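Local coordinates for protein aminoglycoside phosphotransferase (Mycobacterium smegmatis, PDB 6EF6) that phosphorylates (S)-1-amino-2-propanol as a kinase of the aminoacetone utilization microcompartment, at residues D74-P78 with H79-S83; E326-T329 with K330-Y334. All coordinates share one frame; numbering follows the deposited sequence. Where two conformers were deposited one is given.

Interaction 1 of 2, residues D74-P78 with H79-S83; sequences DYHQP and HEIES
E80 reaches back with its carboxylate to H76 and Q77 at the start of helix 78-94, the helix that follows strand 64-70 in the small lobe of the kinase-like fold. Q77 is the N-cap and E80 the third residue after it, and the pair makes one half of a capping box: Q77 N donates to E80 OE1 over 2.6 Å in an almost straight bond (177°). The donor meets that oxygen from above the carboxylate plane, 38° out of it. E80 reaches this place because CG lies beside its own backbone N (chi1 -66°) and the chain then runs extended, back past the N-cap. The other carboxylate oxygen, OE2, lies at the imidazole edge of H76, near the ring plane, and takes a weak bond from H76 ND1 at 3.3 Å; the carboxylate stands nearly perpendicular to the ring. Q77 does not repay the bond; its side chain bends at chi2 and its amide leads away, while CB and CG lie beside OE1. H79 brings ND1 of its ring to 3.7 Å from Q77 CB. Both nitrogens of H76 have acceptors, E80 OE2 for the weak bond from ND1 and D254 O, close in sequence to the sodium ligand D252, for NE2; this would be consistent with a protonated ring that E80 could stabilise. Y75 CD2 lies against one face of this ring, toward its rim. The first turn closes with a weak bond from I81 N to Q77 O and a firmer one from E82 N to P78 O at 2.9 Å. On the buried side, I81 CG1 sits 3.8 Å from H76 CB.

Interaction 2 of 2, residues E326-T329 with K330-Y334; sequences ESAT and KAISY
T329 holds OG1 roughly anti to its backbone N (chi1 -155°), which wedges CG2 between N and the carbonyl carbon and turns it toward K330; K330 bends at chi2 (-57°) and then runs straight, so the two chains lie side by side, pointing the same way. In the T329 conformer described here, K330 CE passes 3.5 Å from T329 CG2, and CD follows at 3.7 Å, so the aliphatic part of the lysine lines the methyl. Its CG meanwhile rests 3.6 Å from E326 O, one turn back. Around the helix, I332 brings CG1 to 3.1 Å from A328 O, and its CD1 touches A328 CB loosely. That same carbonyl accepts I332 N at 2.8 Å. T329 O is held twice: S333 N reaches it at 3.0 Å, tilted 28° from the carbonyl plane, and a water donates to it. This water also hydrogen-bonds T329 OG1 and S333 OG in the conformers described. A331 and Y334 occupy the buried side: Y334 lies on L314 and M318 of helix 303-320 and makes a cation-pi contact with R311, while S327 OG bonds S324 OG at the helix start. The arrangement is that of a surface alpha-helix packed by one side on helix 303-320, with i to i+4 backbone bonds and a water joining T329 and S333 one turn apart.

In the fold
Interaction 1 comes first along the chain, at the loop-to-helix junction between strand 64-70 and helix 78-94, beside the five-stranded antiparallel sheet, whose strand 124-130 touches P78 and I81. Interaction 2 lies near the start of the last helix, 325-347, on the helical side of the molecule. Their centres are 32 Å apart and their nearest atoms about 15 Å, so they do not meet. Interaction 1 borders the site of the bound (2R)-1-methoxypropan-2-amine: the Y75 side chain is about 6 Å from it and bonds the pocket residue W187. Interaction 2, whose K330 side chain is about 12 Å from the ligand, is linked to it through helix 303-320, which carries the pocket residues R310 and W317.

Interaction 1 of 2, residues D74-P78 with H79-S83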
loop_
_atom_site.group_PDB
_atom_site.type_symbol
_atom_site.label_atom_id
_atom_site.label_comp_id
_atom_site.label_asym_id
_atom_site.label_seq_id
_atom_site.Cartn_x
_atom_site.Cartn_y
_atom_site.Cartn_z
ATOM N N ASP A 74 -10.773 10.082 9.614
ATOM C CA ASP A 74 -9.666 10.964 9.962
ATOM C C ASP A 74 -8.397 10.744 9.133
ATOM O O ASP A 74 -7.457 11.525 9.270
ATOM C CB ASP A 74 -9.307 10.928 11.460
ATOM C CG ASP A 74 -10.335 11.648 12.318
ATOM O OD1 ASP A 74 -10.882 12.671 11.851
ATOM O OD2 ASP A 74 -10.609 11.184 13.447
ATOM N N TYR A 75 -8.332 9.733 8.273
ATOM C CA TYR A 75 -7.065 9.469 7.586
ATOM C C TYR A 75 -6.803 10.475 6.476
ATOM O O TYR A 75 -5.671 10.953 6.341
ATOM C CB TYR A 75 -7.040 8.046 7.039
ATOM C CG TYR A 75 -5.660 7.457 6.695
ATOM C CD1 TYR A 75 -4.669 7.315 7.677
ATOM C CD2 TYR A 75 -5.409 6.969 5.433
ATOM C CE1 TYR A 75 -3.429 6.733 7.377
ATOM C CE2 TYR A 75 -4.143 6.385 5.114
ATOM C CZ TYR A 75 -3.195 6.280 6.089
ATOM O OH TYR A 75 -1.971 5.685 5.826
ATOM N N HIS A 76 -7.817 10.816 5.666
ATOM C CA HIS A 76 -7.634 11.792 4.602
ATOM C C HIS A 76 -8.718 12.852 4.657
ATOM O O HIS A 76 -9.841 12.593 5.097
ATOM C CB HIS A 76 -7.781 11.150 3.224
ATOM C CG HIS A 76 -6.702 10.178 2.878
ATOM N ND1 HIS A 76 -5.365 10.504 2.899
ATOM C CD2 HIS A 76 -6.780 8.899 2.441
ATOM C CE1 HIS A 76 -4.659 9.441 2.528
ATOM N NE2 HIS A 76 -5.495 8.460 2.245
ATOM N N GLN A 77 -8.373 14.029 4.133
ATOM C CA GLN A 77 -9.334 15.044 3.745
ATOM C C GLN A 77 -9.816 14.790 2.326
ATOM O O GLN A 77 -9.145 14.124 1.534
ATOM C CB GLN A 77 -8.676 16.420 3.791
ATOM C CG GLN A 77 -8.138 16.806 5.153
ATOM C CD GLN A 77 -9.199 16.750 6.232
ATOM O OE1 GLN A 77 -9.138 15.921 7.145
ATOM N NE2 GLN A 77 -10.184 17.632 6.131
ATOM N N PRO A 78 -10.952 15.353 1.932
ATOM C CA PRO A 78 -11.473 15.022 0.594
ATOM C C PRO A 78 -10.569 15.443 -0.550
ATOM O O PRO A 78 -10.487 14.717 -1.534
ATOM C CB PRO A 78 -12.842 15.714 0.542
ATOM C CG PRO A 78 -13.179 16.034 1.932
ATOM C CD PRO A 78 -11.897 16.182 2.710
ATOM N N HIS A 79 -9.885 16.578 -0.457
ATOM C CA HIS A 79 -9.013 16.992 -1.551
ATOM C C HIS A 79 -7.877 16.008 -1.767
ATOM O O HIS A 79 -7.426 15.818 -2.901
ATOM C CB HIS A 79 -8.492 18.413 -1.303
ATOM C CG HIS A 79 -7.353 18.486 -0.329
ATOM N ND1 HIS A 79 -7.540 18.646 1.029
ATOM C CD2 HIS A 79 -6.013 18.433 -0.519
ATOM C CE1 HIS A 79 -6.365 18.681 1.631
ATOM N NE2 HIS A 79 -5.422 18.553 0.714
ATOM N N GLU A 80 -7.409 15.357 -0.692
ATOM C CA GLU A 80 -6.379 14.330 -0.819
ATOM C C GLU A 80 -6.906 13.129 -1.580
ATOM O O GLU A 80 -6.220 12.584 -2.438
ATOM C CB GLU A 80 -5.939 13.871 0.563
ATOM C CG GLU A 80 -5.236 14.874 1.436
ATOM C CD GLU A 80 -5.016 14.287 2.832
ATOM O OE1 GLU A 80 -5.872 14.518 3.705
ATOM O OE2 GLU A 80 -4.022 13.538 3.037
ATOM N N ILE A 81 -8.139 12.708 -1.283
ATOM C CA ILE A 81 -8.747 11.603 -2.017
ATOM C C ILE A 81 -8.917 11.983 -3.480
ATOM O O ILE A 81 -8.598 11.200 -4.379
ATOM C CB ILE A 81 -10.076 11.174 -1.356
ATOM C CG1 ILE A 81 -9.870 10.760 0.123
ATOM C CG2 ILE A 81 -10.705 10.034 -2.156
ATOM C CD1 ILE A 81 -11.169 10.475 0.930
ATOM N N GLU A 82 -9.360 13.216 -3.737
ATOM C CA GLU A 82 -9.470 13.688 -5.117
ATOM C C GLU A 82 -8.137 13.604 -5.854
ATOM O O GLU A 82 -8.111 13.256 -7.034
ATOM C CB GLU A 82 -10.005 15.107 -5.160
ATOM C CG GLU A 82 -11.461 15.193 -4.719
ATOM C CD GLU A 82 -11.925 16.621 -4.538
ATOM O OE1 GLU A 82 -11.083 17.543 -4.616
ATOM O OE2 GLU A 82 -13.134 16.818 -4.308
ATOM N N SER A 83 -7.019 13.894 -5.176
ATOM C CA SER A 83 -5.705 13.767 -5.791
ATOM C C SER A 83 -5.375 12.321 -6.158
ATOM O O SER A 83 -4.779 12.067 -7.213
ATOM C CB SER A 83 -4.646 14.393 -4.886
ATOM O OG SER A 83 -4.796 15.812 -4.873
#

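Interaction 2 of 2, residues E326-T329 with K330-Y334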
loop_
_atom_site.group_PDB
_atom_site.type_symbol
_atom_site.label_atom_id
_atom_site.label_comp_id
_atom_site.label_asym_id
_atom_site.label_seq_id
_atom_site.Cartn_x
_atom_site.Cartn_y
_atom_site.Cartn_z
ATOM N N GLU A 326 -4.127 -12.119 22.822
ATOM C CA GLU A 326 -4.031 -12.768 21.513
ATOM C C GLU A 326 -3.261 -11.916 20.514
ATOM O O GLU A 326 -2.375 -12.407 19.800
ATOM C CB GLU A 326 -5.452 -13.051 21.000
ATOM C CG GLU A 326 -6.295 -13.911 21.896
ATOM C CD GLU A 326 -6.945 -13.166 23.069
ATOM O OE1 GLU A 326 -6.906 -11.923 23.107
ATOM O OE2 GLU A 326 -7.505 -13.834 23.961
ATOM N N SER A 327 -3.585 -10.634 20.425
ATOM C CA SER A 327 -2.830 -9.786 19.532
ATOM C C SER A 327 -1.383 -9.753 19.974
ATOM O O SER A 327 -0.477 -9.757 19.129
ATOM C CB SER A 327 -3.452 -8.394 19.482
ATOM O OG SER A 327 -3.510 -7.806 20.770
ATOM N N ALA A 328 -1.132 -9.795 21.295
ATOM C CA ALA A 328 0.242 -9.608 21.748
ATOM C C ALA A 328 1.136 -10.726 21.249
ATOM O O ALA A 328 2.278 -10.472 20.889
ATOM C CB ALA A 328 0.361 -9.515 23.267
ATOM N N THR A 329 0.656 -11.972 21.237
ATOM C CA THR A 329 1.493 -13.076 20.773
ATOM C C THR A 329 1.918 -12.863 19.327
ATOM O O THR A 329 3.075 -13.137 18.941
ATOM C CB THR A 329 0.753 -14.418 20.993
ATOM O OG1 THR A 329 1.694 -15.475 21.112
ATOM C CG2 THR A 329 -0.219 -14.768 19.847
ATOM N N LYS A 330 1.020 -12.335 18.495
ATOM C CA LYS A 330 1.383 -12.100 17.107
ATOM C C LYS A 330 2.407 -10.982 16.974
ATOM O O LYS A 330 3.331 -11.067 16.163
ATOM C CB LYS A 330 0.138 -11.778 16.276
ATOM C CG LYS A 330 -1.000 -12.776 16.484
ATOM C CD LYS A 330 -0.604 -14.218 16.178
ATOM C CE LYS A 330 -1.657 -15.211 16.679
ATOM N NZ LYS A 330 -1.224 -16.613 16.445
ATOM N N ALA A 331 2.253 -9.906 17.761
ATOM C CA ALA A 331 3.212 -8.806 17.754
ATOM C C ALA A 331 4.563 -9.280 18.275
ATOM O O ALA A 331 5.596 -8.903 17.724
ATOM C CB ALA A 331 2.650 -7.634 18.565
ATOM N N ILE A 332 4.555 -10.104 19.329
ATOM C CA ILE A 332 5.788 -10.658 19.872
ATOM C C ILE A 332 6.551 -11.416 18.792
ATOM O O ILE A 332 7.766 -11.229 18.599
ATOM C CB ILE A 332 5.481 -11.520 21.111
ATOM C CG1 ILE A 332 5.056 -10.613 22.306
ATOM C CG2 ILE A 332 6.698 -12.310 21.488
ATOM C CD1 ILE A 332 4.364 -11.424 23.421
ATOM N N SER A 333 5.841 -12.266 18.049
ATOM C CA SER A 333 6.534 -13.019 17.000
ATOM C C SER A 333 6.994 -12.120 15.859
ATOM O O SER A 333 8.120 -12.292 15.364
ATOM C CB SER A 333 5.648 -14.128 16.489
ATOM O OG SER A 333 5.395 -15.098 17.504
ATOM N N TYR A 334 6.203 -11.141 15.468
ATOM C CA TYR A 334 6.651 -10.232 14.405
ATOM C C TYR A 334 7.847 -9.429 14.865
ATOM O O TYR A 334 8.782 -9.174 14.079
ATOM C CB TYR A 334 5.504 -9.345 13.960
ATOM C CG TYR A 334 5.698 -8.717 12.587
ATOM C CD1 TYR A 334 5.603 -9.495 11.438
ATOM C CD2 TYR A 334 5.950 -7.354 12.438
ATOM C CE1 TYR A 334 5.783 -8.935 10.177
ATOM C CE2 TYR A 334 6.130 -6.778 11.183
ATOM C CZ TYR A 334 6.018 -7.582 10.068
ATOM O OH TYR A 334 6.190 -6.941 8.859
HETATM O O HOH W 1 4.692 -15.097 20.270
#